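Local structure of uncharacterized protein (Bacteroides ovatus, 4DQA) at residues 42-55 and 109-121. The protein is of unknown function but probably binds carbohydrate, combining a BT_3987-like N-terminal domain with a concanavalin A-like lectin/glucanase domain. Residues are numbered along the deposited sequence; the frame is centred on the assembly and turned at random.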
ATOM      1  N   GLN A  42       1.903  36.819  35.718  1.00 32.05           N
ATOM      2  CA  GLN A  42       2.254  36.163  34.479  1.00 30.75           C
ATOM      3  C   GLN A  42       2.658  34.729  34.773  1.00 26.48           C
ATOM      4  O   GLN A  42       3.391  34.460  35.721  1.00 29.45           O
ATOM      5  CB  GLN A  42       3.401  36.914  33.815  1.00 32.30           C
ATOM      6  CG  GLN A  42       3.943  36.268  32.547  1.00 32.53           C
ATOM      7  CD  GLN A  42       4.959  37.162  31.859  1.00 36.15           C
ATOM      8  OE1 GLN A  42       4.679  38.329  31.580  1.00 41.04           O
ATOM      9  NE2 GLN A  42       6.148  36.636  31.611  1.00 27.44           N
ATOM     10  N   VAL A  43       2.171  33.807  33.945  1.00 23.37           N
ATOM     11  CA  VAL A  43       2.547  32.411  34.027  1.00 22.84           C
ATOM     12  C   VAL A  43       3.405  32.077  32.812  1.00 21.20           C
ATOM     13  O   VAL A  43       2.990  32.275  31.660  1.00 21.65           O
ATOM     14  CB  VAL A  43       1.309  31.506  34.044  1.00 24.02           C
ATOM     15  CG1 VAL A  43       1.667  30.047  33.794  1.00 21.21           C
ATOM     16  CG2 VAL A  43       0.584  31.666  35.383  1.00 28.30           C
ATOM     17  N   ASP A  44       4.613  31.592  33.068  1.00 17.92           N
ATOM     18  CA  ASP A  44       5.540  31.285  32.003  1.00 19.33           C
ATOM     19  C   ASP A  44       5.437  29.831  31.588  1.00 18.41           C
ATOM     20  O   ASP A  44       5.253  28.943  32.422  1.00 20.35           O
ATOM     21  CB  ASP A  44       6.957  31.600  32.440  1.00 18.02           C
ATOM     22  CG  ASP A  44       7.143  33.075  32.724  1.00 22.62           C
ATOM     23  OD1 ASP A  44       6.773  33.876  31.830  1.00 26.01           O
ATOM     24  OD2 ASP A  44       7.629  33.428  33.828  1.00 26.84           O
ATOM     25  N   VAL A  45       5.521  29.595  30.285  1.00 16.73           N
ATOM     26  CA  VAL A  45       5.427  28.231  29.759  1.00 17.00           C
ATOM     27  C   VAL A  45       6.514  27.969  28.744  1.00 14.83           C
ATOM     28  O   VAL A  45       7.194  28.887  28.260  1.00 16.24           O
ATOM     29  CB  VAL A  45       4.041  27.940  29.126  1.00 17.45           C
ATOM     30  CG1 VAL A  45       2.910  28.128  30.137  1.00 17.92           C
ATOM     31  CG2 VAL A  45       3.811  28.794  27.868  1.00 20.33           C
ATOM     32  N   SER A  46       6.719  26.701  28.441  1.00 15.23           N
ATOM     33  CA  SER A  46       7.611  26.347  27.355  1.00 13.78           C
ATOM     34  C   SER A  46       7.161  25.047  26.741  1.00 14.56           C
ATOM     35  O   SER A  46       6.284  24.363  27.277  1.00 14.56           O
ATOM     36  CB  SER A  46       9.058  26.248  27.815  1.00 14.82           C
ATOM     37  OG  SER A  46       9.263  25.098  28.639  1.00 14.92           O
ATOM     38  N   TYR A  47       7.765  24.703  25.620  1.00 13.69           N
ATOM     39  CA  TYR A  47       7.320  23.556  24.847  1.00 12.69           C
ATOM     40  C   TYR A  47       8.465  22.665  24.425  1.00 15.30           C
ATOM     41  O   TYR A  47       9.615  23.101  24.282  1.00 15.32           O
ATOM     42  CB  TYR A  47       6.566  24.038  23.598  1.00 13.33           C
ATOM     43  CG  TYR A  47       5.380  24.918  23.917  1.00 12.87           C
ATOM     44  CD1 TYR A  47       4.171  24.354  24.321  1.00 13.79           C
ATOM     45  CD2 TYR A  47       5.453  26.304  23.840  1.00 15.57           C
ATOM     46  CE1 TYR A  47       3.093  25.137  24.642  1.00 14.94           C
ATOM     47  CE2 TYR A  47       4.361  27.098  24.146  1.00 15.99           C
ATOM     48  CZ  TYR A  47       3.184  26.504  24.549  1.00 15.03           C
ATOM     49  OH  TYR A  47       2.095  27.303  24.855  1.00 16.95           O
ATOM     50  N   SER A  48       8.133  21.411  24.170  1.00 15.38           N
ATOM     51  CA  SER A  48       9.097  20.480  23.616  1.00 15.78           C
ATOM     52  C   SER A  48       8.368  19.412  22.830  1.00 15.68           C
ATOM     53  O   SER A  48       7.166  19.222  22.992  1.00 17.33           O
ATOM     54  CB  SER A  48       9.902  19.813  24.717  1.00 17.36           C
ATOM     55  OG  SER A  48       9.055  19.017  25.547  1.00 18.42           O
ATOM     56  N   VAL A  49       9.089  18.708  21.972  1.00 16.93           N
ATOM     57  CA  VAL A  49       8.504  17.545  21.298  1.00 17.31           C
ATOM     58  C   VAL A  49       8.491  16.402  22.285  1.00 17.83           C
ATOM     59  O   VAL A  49       9.487  16.123  22.962  1.00 18.20           O
ATOM     60  CB  VAL A  49       9.305  17.180  20.063  1.00 19.02           C
ATOM     61  CG1 VAL A  49       8.756  15.904  19.409  1.00 21.27           C
ATOM     62  CG2 VAL A  49       9.325  18.348  19.078  1.00 22.34           C
ATOM     63  N   ALA A  50       7.343  15.758  22.436  1.00 16.22           N
ATOM     64  CA  ALA A  50       7.209  14.681  23.388  1.00 17.04           C
ATOM     65  C   ALA A  50       7.984  13.433  22.961  1.00 18.39           C
ATOM     66  O   ALA A  50       8.343  13.277  21.806  1.00 20.54           O
ATOM     67  CB  ALA A  50       5.743  14.317  23.567  1.00 19.75           C
ATOM     68  N   GLU A  51       8.209  12.553  23.915  1.00 20.44           N
ATOM     69  CA  GLU A  51       8.910  11.304  23.659  1.00 21.80           C
ATOM     70  C   GLU A  51       8.153  10.435  22.658  1.00 22.29           C
ATOM     71  O   GLU A  51       6.926  10.385  22.673  1.00 23.05           O
ATOM     72  CB  GLU A  51       9.056  10.525  24.960  1.00 21.34           C
ATOM     73  CG  GLU A  51       9.957  11.187  26.003  1.00 28.63           C
ATOM     74  CD  GLU A  51      11.435  10.909  25.774  1.00 40.55           C
ATOM     75  OE1 GLU A  51      11.834  10.605  24.624  1.00 40.57           O
ATOM     76  OE2 GLU A  51      12.202  10.976  26.756  1.00 43.17           O
ATOM     77  N   PRO A  52       8.880   9.728  21.779  1.00 22.84           N
ATOM     78  CA  PRO A  52       8.190   8.828  20.848  1.00 23.04           C
ATOM     79  C   PRO A  52       7.284   7.803  21.547  1.00 19.00           C
ATOM     80  O   PRO A  52       6.299   7.395  20.928  1.00 19.30           O
ATOM     81  CB  PRO A  52       9.342   8.127  20.119  1.00 28.83           C
ATOM     82  CG  PRO A  52      10.466   9.111  20.164  1.00 33.23           C
ATOM     83  CD  PRO A  52      10.327   9.818  21.496  1.00 26.61           C
ATOM     84  N   SER A  53       7.597   7.404  22.784  1.00 21.01           N
ATOM     85  CA  SER A  53       6.762   6.448  23.515  1.00 21.41           C
ATOM     86  C   SER A  53       5.341   6.968  23.754  1.00 18.21           C
ATOM     87  O   SER A  53       4.423   6.162  23.908  1.00 20.52           O
ATOM     88  CB  SER A  53       7.403   5.994  24.859  1.00 26.03           C
ATOM     89  OG  SER A  53       7.551   7.076  25.741  1.00 34.42           O
ATOM     90  N   VAL A  54       5.159   8.293  23.754  1.00 18.92           N
ATOM     91  CA  VAL A  54       3.837   8.890  23.813  1.00 21.50           C
ATOM     92  C   VAL A  54       2.998   8.459  22.600  1.00 19.00           C
ATOM     93  O   VAL A  54       1.807   8.127  22.717  1.00 18.32           O
ATOM     94  CB  VAL A  54       4.009  10.406  23.885  1.00 21.21           C
ATOM     95  CG1 VAL A  54       2.757  11.152  23.558  1.00 24.30           C
ATOM     96  CG2 VAL A  54       4.543  10.770  25.246  1.00 17.32           C
ATOM     97  N   VAL A  55       3.616   8.388  21.423  1.00 17.44           N
ATOM     98  CA  VAL A  55       2.924   7.930  20.224  1.00 18.11           C
ATOM     99  C   VAL A  55       2.638   6.436  20.302  1.00 18.87           C
ATOM    100  O   VAL A  55       1.591   5.972  19.906  1.00 20.38           O
ATOM    101  CB  VAL A  55       3.747   8.259  18.969  1.00 22.19           C
ATOM    102  CG1 VAL A  55       3.079   7.727  17.715  1.00 23.01           C
ATOM    103  CG2 VAL A  55       3.953   9.772  18.870  1.00 23.22           C
ATOM    104  N   TYR A 109       1.066  10.529  10.085  1.00 21.17           N
ATOM    105  CA  TYR A 109       2.147  10.990  10.949  1.00 20.86           C
ATOM    106  C   TYR A 109       1.608  11.819  12.088  1.00 20.17           C
ATOM    107  O   TYR A 109       0.497  12.365  12.009  1.00 21.08           O
ATOM    108  CB  TYR A 109       3.136  11.837  10.134  1.00 24.87           C
ATOM    109  CG  TYR A 109       3.803  11.059   9.036  1.00 21.60           C
ATOM    110  CD1 TYR A 109       4.974  10.351   9.276  1.00 22.53           C
ATOM    111  CD2 TYR A 109       3.240  10.989   7.780  1.00 22.59           C
ATOM    112  CE1 TYR A 109       5.579   9.619   8.266  1.00 24.79           C
ATOM    113  CE2 TYR A 109       3.831  10.266   6.770  1.00 23.24           C
ATOM    114  CZ  TYR A 109       4.991   9.571   7.030  1.00 26.69           C
ATOM    115  OH  TYR A 109       5.578   8.845   6.033  1.00 29.85           O
ATOM    116  N   VAL A 110       2.389  11.919  13.152  1.00 19.50           N
ATOM    117  CA  VAL A 110       1.976  12.721  14.289  1.00 18.14           C
ATOM    118  C   VAL A 110       3.164  13.466  14.858  1.00 21.27           C
ATOM    119  O   VAL A 110       4.299  12.976  14.867  1.00 19.94           O
ATOM    120  CB  VAL A 110       1.307  11.840  15.370  1.00 20.74           C
ATOM    121  CG1 VAL A 110       2.260  10.741  15.825  1.00 21.06           C
ATOM    122  CG2 VAL A 110       0.814  12.675  16.561  1.00 22.93           C
ATOM    123  N   LEU A 111       2.882  14.662  15.338  1.00 19.09           N
ATOM    124  CA  LEU A 111       3.834  15.442  16.107  1.00 17.37           C
ATOM    125  C   LEU A 111       3.169  15.733  17.449  1.00 17.57           C
ATOM    126  O   LEU A 111       2.210  16.505  17.509  1.00 17.96           O
ATOM    127  CB  LEU A 111       4.167  16.754  15.385  1.00 20.13           C
ATOM    128  CG  LEU A 111       5.092  17.690  16.164  1.00 21.53           C
ATOM    129  CD1 LEU A 111       6.441  17.057  16.337  1.00 25.72           C
ATOM    130  CD2 LEU A 111       5.225  19.035  15.451  1.00 25.61           C
ATOM    131  N   PRO A 112       3.664  15.120  18.529  1.00 15.43           N
ATOM    132  CA  PRO A 112       3.103  15.371  19.851  1.00 15.58           C
ATOM    133  C   PRO A 112       3.916  16.442  20.539  1.00 18.60           C
ATOM    134  O   PRO A 112       5.130  16.293  20.628  1.00 18.74           O
ATOM    135  CB  PRO A 112       3.259  14.026  20.558  1.00 17.51           C
ATOM    136  CG  PRO A 112       4.493  13.423  19.945  1.00 18.60           C
ATOM    137  CD  PRO A 112       4.580  13.967  18.527  1.00 18.01           C
HETATM  138  N   MSE A 113       3.268  17.525  20.953  1.00 15.91           N
HETATM  139  CA  MSE A 113       3.959  18.610  21.640  1.00 16.08           C
HETATM  140  C   MSE A 113       3.588  18.637  23.117  1.00 16.50           C
HETATM  141  O   MSE A 113       2.420  18.607  23.469  1.00 17.57           O
HETATM  142  CB  MSE A 113       3.566  19.944  21.027  1.00 16.48           C
HETATM  143  CG  MSE A 113       3.846  20.095  19.541  1.00 20.50           C
HETATM  144 SE   MSE A 113       5.762  20.061  19.178  0.75 25.36          SE
HETATM  145  CE  MSE A 113       6.400  21.210  20.526  1.00 18.34           C
ATOM    146  N   ARG A 114       4.597  18.722  23.970  1.00 14.52           N
ATOM    147  CA  ARG A 114       4.407  18.814  25.395  1.00 13.63           C
ATOM    148  C   ARG A 114       4.519  20.241  25.841  1.00 16.26           C
ATOM    149  O   ARG A 114       5.349  20.984  25.331  1.00 16.13           O
ATOM    150  CB  ARG A 114       5.481  17.996  26.110  1.00 18.27           C
ATOM    151  CG  ARG A 114       5.314  17.959  27.608  1.00 21.79           C
ATOM    152  CD  ARG A 114       6.230  16.936  28.217  1.00 40.45           C
ATOM    153  NE  ARG A 114       5.821  15.551  27.972  1.00 49.78           N
ATOM    154  CZ  ARG A 114       5.033  14.843  28.782  1.00 49.69           C
ATOM    155  NH1 ARG A 114       4.523  15.407  29.875  1.00 54.45           N
ATOM    156  NH2 ARG A 114       4.758  13.568  28.501  1.00 35.92           N
ATOM    157  N   VAL A 115       3.683  20.626  26.801  1.00 13.29           N
ATOM    158  CA  VAL A 115       3.834  21.920  27.458  1.00 13.71           C
ATOM    159  C   VAL A 115       4.407  21.719  28.860  1.00 14.29           C
ATOM    160  O   VAL A 115       4.110  20.725  29.553  1.00 15.82           O
ATOM    161  CB  VAL A 115       2.500  22.736  27.486  1.00 12.80           C
ATOM    162  CG1 VAL A 115       1.427  22.008  28.296  1.00 15.61           C
ATOM    163  CG2 VAL A 115       2.723  24.144  28.039  1.00 15.00           C
ATOM    164  N   HIS A 116       5.227  22.678  29.278  1.00 13.68           N
ATOM    165  CA  HIS A 116       5.893  22.724  30.563  1.00 14.66           C
ATOM    166  C   HIS A 116       5.637  24.115  31.154  1.00 14.75           C
ATOM    167  O   HIS A 116       5.315  25.066  30.423  1.00 15.96           O
ATOM    168  CB  HIS A 116       7.414  22.588  30.394  1.00 13.62           C
ATOM    169  CG  HIS A 116       7.857  21.438  29.556  1.00 14.64           C
ATOM    170  ND1 HIS A 116       7.981  20.155  30.037  1.00 18.74           N
ATOM    171  CD2 HIS A 116       8.211  21.384  28.251  1.00 16.22           C
ATOM    172  CE1 HIS A 116       8.376  19.358  29.060  1.00 18.48           C
ATOM    173  NE2 HIS A 116       8.551  20.086  27.974  1.00 17.66           N
ATOM    174  N   SER A 117       5.826  24.268  32.464  1.00 15.59           N
ATOM    175  CA  SER A 117       5.764  25.585  33.054  1.00 15.16           C
ATOM    176  C   SER A 117       6.748  25.701  34.200  1.00 17.61           C
ATOM    177  O   SER A 117       6.864  24.792  35.014  1.00 17.24           O
ATOM    178  CB  SER A 117       4.353  25.895  33.582  1.00 17.01           C
ATOM    179  OG  SER A 117       4.288  27.188  34.188  1.00 17.31           O
ATOM    180  N   SER A 118       7.445  26.825  34.245  1.00 16.91           N
ATOM    181  CA  SER A 118       8.315  27.114  35.371  1.00 18.33           C
ATOM    182  C   SER A 118       7.570  27.850  36.479  1.00 21.00           C
ATOM    183  O   SER A 118       8.141  28.138  37.541  1.00 23.42           O
ATOM    184  CB  SER A 118       9.529  27.923  34.906  1.00 19.97           C
ATOM    185  OG  SER A 118       9.134  29.170  34.322  1.00 19.47           O
ATOM    186  N   SER A 119       6.299  28.166  36.252  1.00 19.05           N
ATOM    187  CA  SER A 119       5.489  28.960  37.175  1.00 22.92           C
ATOM    188  C   SER A 119       4.509  28.114  37.962  1.00 22.85           C
ATOM    189  O   SER A 119       4.313  28.333  39.174  1.00 26.33           O
ATOM    190  CB  SER A 119       4.669  30.014  36.407  1.00 24.66           C
ATOM    191  OG  SER A 119       5.482  30.999  35.810  1.00 23.53           O
ATOM    192  N   VAL A 120       3.818  27.221  37.263  1.00 23.11           N
ATOM    193  CA  VAL A 120       2.804  26.376  37.868  1.00 21.88           C
ATOM    194  C   VAL A 120       2.931  24.948  37.352  1.00 22.91           C
ATOM    195  O   VAL A 120       3.797  24.649  36.525  1.00 22.96           O
ATOM    196  CB  VAL A 120       1.389  26.885  37.560  1.00 26.81           C
ATOM    197  CG1 VAL A 120       1.190  28.285  38.104  1.00 30.30           C
ATOM    198  CG2 VAL A 120       1.128  26.872  36.063  1.00 25.80           C
ATOM    199  N   SER A 121       2.046  24.077  37.823  1.00 25.32           N
ATOM    200  CA  SER A 121       2.013  22.683  37.372  1.00 25.64           C
ATOM    201  C   SER A 121       1.255  22.514  36.069  1.00 24.75           C
ATOM    202  O   SER A 121       0.381  23.306  35.746  1.00 23.95           O
ATOM    203  CB  SER A 121       1.337  21.815  38.436  1.00 33.52           C
ATOM    204  OG  SER A 121       2.196  21.659  39.547  1.00 42.34           O
TER
HETATM  205  O   HOH W   1       8.808  31.278  36.104  1.00 31.23           O
HETATM  206  O   HOH W   2       7.127  13.136  26.785  1.00 26.10           O
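Ser46 pairs with His116 and Ser48 with Arg114 through two reciprocal sets of backbone hydrogen bonds, which fix strands 43-49 and 109-117 as antiparallel neighbours, their axes 148° apart. Ala50 N extends the pairing to Pro112 O (2.9 Å).

Toward Ser119 hydroxyls take over. Ser117 OG, anti to its own nitrogen (chi1 179°), donates to Asp44 O at 2.7 Å almost in line with the carbonyl, and accepts from Ser119 N and Val120 N, forming an ST turn and ST motif. Asp44 N gives a nearly straight bond to Ser119 OG (2.9 Å). On the face with Ser46 and Arg114, Ser48 OG and His116 NE2 are hydrogen-bonded at 2.7 Å, the hydroxyl near the ring plane at its edge.

The face of Tyr47, Val49, Met113 and Val115 is mostly apolar. Val115 CG2 lies 3.6 Å from Tyr47 CE1, the two side chains running alongside. In selenomethionine Met113 the bend at chi2 (-65°) sets SE 4.0 Å from Val49 CG2, and chi3 turns CE toward Ser48 O. Past the strand, Val55 CG2 packs 3.6 Å from Val110 CG1 and also reaches Pro112, seating helix 52-62 against the sheet.

The chemistry implies a two-faced strand pair: a largely apolar side packed on strand 27-35, where Ser33 satisfies Tyr47 OH, and a more polar, partly solvent-accessible one.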